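Local coordinates for protein L-Ribose isomerase (Acinetobacter, PDB 4Q0S) that probably interconverts L-ribose and its ketose L-ribulose, as an aldose-ketose isomerase with a cupin barrel and a bound cobalt ion, at residues 128-133 with 210-215. Sequence-based numbering, arbitrary orientation.
Sequences VVLGEM and PLVVRE. With RB0 (D-ribitol), chain C.
Leu211 reaches into the turn formed by 128-133 and makes the tightest part of this contact. Its CD2 lies 3.7 Å from Met133 CB, while CD1 sits beside two carbonyl oxygens, 3.5 Å from Leu130 O and packed against the buried Glu132 O, which has no polar partner in the model. Met133, with CG anti to its backbone N (chi1 176°) and the chain extended, runs along the barrel interior until its SD meets Val213 CG2 at 3.9 Å; an unbranched side chain ending in sulfur is long enough to cross from strand 132-137 to Val213. Val128 shares that face: its side chain and that of Leu211 cross at about a right angle, CG1 against CD1, and its CG2 is near Val213.

The backbones form a classic beta bulge in the antiparallel wall of the cupin barrel: Val129 N (2.8 Å) and Leu130 N (3.2 Å) both donate to Val212 O, gripping one oxygen twice, the second in the carbonyl plane on a lone pair. Val212 N returns a bond to Leu130 O at 2.9 Å. Beta-branched Val128, Val212 and Val213 suit extended strands; Val129 takes the bulge's helix-like angles, its CB near Val212 CG1. Gly131 then turns the chain with positive phi (80°), where a CB would crowd Pro210 O and Leu211 CA.

The face of Leu130 and Val212 lies nearer solvent: Leu130 is partly exposed and meets Val212 CG2 through CB, 3.9 Å away, its methyls beyond. Leu36 touches Val129 and Val212. Arg214 forms a salt bridge with Glu127 of a second subunit. Glu132 points away from 210-215 and pairs with Arg183. Further along, Glu215, salt-bridged to Lys104, accepts a hydrogen bond from ribitol O3 at OE2.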
loop_
_atom_site.group_PDB
_atom_site.type_symbol
_atom_site.label_atom_id
_atom_site.label_comp_id
_atom_site.label_asym_id
_atom_site.label_seq_id
_atom_site.Cartn_x
_atom_site.Cartn_y
_atom_site.Cartn_z
ATOM N N VAL A 128 4.369 -11.729 -7.286
ATOM C CA VAL A 128 4.225 -10.493 -8.043
ATOM C C VAL A 128 3.580 -9.441 -7.144
ATOM O O VAL A 128 2.553 -9.693 -6.517
ATOM C CB VAL A 128 3.361 -10.699 -9.316
ATOM C CG1 VAL A 128 3.111 -9.350 -10.011
ATOM C CG2 VAL A 128 4.072 -11.660 -10.278
ATOM N N VAL A 129 4.197 -8.267 -7.074
ATOM C CA VAL A 129 3.681 -7.189 -6.241
ATOM C C VAL A 129 2.926 -6.179 -7.088
ATOM O O VAL A 129 1.873 -5.672 -6.682
ATOM C CB VAL A 129 4.829 -6.474 -5.496
ATOM C CG1 VAL A 129 4.268 -5.400 -4.558
ATOM C CG2 VAL A 129 5.652 -7.496 -4.720
ATOM N N LEU A 130 3.463 -5.897 -8.271
ATOM C CA LEU A 130 2.851 -4.950 -9.191
ATOM C C LEU A 130 3.093 -5.401 -10.624
ATOM O O LEU A 130 4.165 -5.919 -10.946
ATOM C CB LEU A 130 3.449 -3.554 -8.984
ATOM C CG LEU A 130 2.742 -2.421 -9.724
ATOM C CD1 LEU A 130 1.437 -2.122 -9.010
ATOM C CD2 LEU A 130 3.621 -1.178 -9.769
ATOM N N GLY A 131 2.098 -5.201 -11.485
ATOM C CA GLY A 131 2.243 -5.603 -12.870
ATOM C C GLY A 131 1.999 -7.092 -13.017
ATOM O O GLY A 131 1.363 -7.708 -12.162
ATOM N N GLU A 132 2.497 -7.677 -14.099
ATOM C CA GLU A 132 2.317 -9.103 -14.335
ATOM C C GLU A 132 3.639 -9.670 -14.788
ATOM O O GLU A 132 4.419 -8.997 -15.458
ATOM C CB GLU A 132 1.237 -9.356 -15.391
ATOM C CG GLU A 132 -0.069 -8.638 -15.087
ATOM C CD GLU A 132 -1.296 -9.360 -15.610
ATOM O OE1 GLU A 132 -1.202 -10.060 -16.643
ATOM O OE2 GLU A 132 -2.368 -9.214 -14.986
ATOM N N MET A 133 3.889 -10.912 -14.416
ATOM C CA MET A 133 5.142 -11.546 -14.747
ATOM C C MET A 133 4.968 -12.721 -15.691
ATOM O O MET A 133 4.216 -13.659 -15.408
ATOM C CB MET A 133 5.812 -11.995 -13.451
ATOM C CG MET A 133 7.098 -12.756 -13.615
ATOM S SD MET A 133 7.570 -13.435 -12.022
ATOM C CE MET A 133 9.375 -13.501 -12.177
ATOM N N PRO A 210 5.916 -0.914 -14.176
ATOM C CA PRO A 210 7.039 -1.851 -14.243
ATOM C C PRO A 210 6.608 -3.112 -13.501
ATOM O O PRO A 210 5.747 -3.053 -12.627
ATOM C CB PRO A 210 8.156 -1.129 -13.480
ATOM C CG PRO A 210 7.739 0.323 -13.500
ATOM C CD PRO A 210 6.247 0.246 -13.333
ATOM N N LEU A 211 7.180 -4.252 -13.868
ATOM C CA LEU A 211 6.874 -5.480 -13.165
ATOM C C LEU A 211 7.692 -5.411 -11.876
ATOM O O LEU A 211 8.893 -5.140 -11.910
ATOM C CB LEU A 211 7.318 -6.697 -13.982
ATOM C CG LEU A 211 7.493 -7.982 -13.163
ATOM C CD1 LEU A 211 6.167 -8.349 -12.513
ATOM C CD2 LEU A 211 7.994 -9.123 -14.068
ATOM N N VAL A 212 7.042 -5.625 -10.743
ATOM C CA VAL A 212 7.740 -5.614 -9.465
ATOM C C VAL A 212 7.474 -6.971 -8.837
ATOM O O VAL A 212 6.317 -7.351 -8.618
ATOM C CB VAL A 212 7.225 -4.489 -8.526
ATOM C CG1 VAL A 212 8.054 -4.464 -7.229
ATOM C CG2 VAL A 212 7.330 -3.148 -9.223
ATOM N N VAL A 213 8.545 -7.707 -8.557
ATOM C CA VAL A 213 8.412 -9.043 -7.990
ATOM C C VAL A 213 9.287 -9.256 -6.770
ATOM O O VAL A 213 10.450 -8.858 -6.739
ATOM C CB VAL A 213 8.796 -10.131 -9.029
ATOM C CG1 VAL A 213 8.556 -11.539 -8.447
ATOM C CG2 VAL A 213 7.990 -9.942 -10.301
ATOM N N ARG A 214 8.719 -9.899 -5.765
ATOM C CA ARG A 214 9.460 -10.202 -4.561
ATOM C C ARG A 214 9.980 -11.638 -4.709
ATOM O O ARG A 214 9.203 -12.573 -4.913
ATOM C CB ARG A 214 8.529 -10.081 -3.350
ATOM C CG ARG A 214 9.188 -10.348 -2.012
ATOM C CD ARG A 214 8.152 -10.288 -0.894
ATOM N NE ARG A 214 7.755 -8.921 -0.542
ATOM C CZ ARG A 214 8.211 -8.272 0.529
ATOM N NH1 ARG A 214 7.805 -7.036 0.783
ATOM N NH2 ARG A 214 9.075 -8.868 1.344
ATOM N N GLU A 215 11.297 -11.814 -4.644
ATOM C CA GLU A 215 11.857 -13.153 -4.750
ATOM C C GLU A 215 12.362 -13.639 -3.403
ATOM O O GLU A 215 13.083 -12.929 -2.705
ATOM C CB GLU A 215 13.016 -13.208 -5.754
ATOM C CG GLU A 215 13.659 -14.605 -5.820
ATOM C CD GLU A 215 14.848 -14.674 -6.751
ATOM O OE1 GLU A 215 14.650 -14.499 -7.967
ATOM O OE2 GLU A 215 15.983 -14.903 -6.266
HETATM C C1 RB0 C . 19.118 -12.795 -11.788
HETATM O O1 RB0 C . 20.311 -12.166 -12.224
HETATM C C2 RB0 C . 19.151 -12.951 -10.275
HETATM O O2 RB0 C . 20.080 -13.970 -9.912
HETATM C C3 RB0 C . 17.742 -13.273 -9.733
HETATM O O3 RB0 C . 17.742 -13.192 -8.315
HETATM C C4 RB0 C . 17.225 -14.649 -10.170
HETATM O O4 RB0 C . 18.313 -15.478 -10.548
HETATM C C5 RB0 C . 16.252 -14.499 -11.336
HETATM O O5 RB0 C . 15.645 -15.756 -11.632
#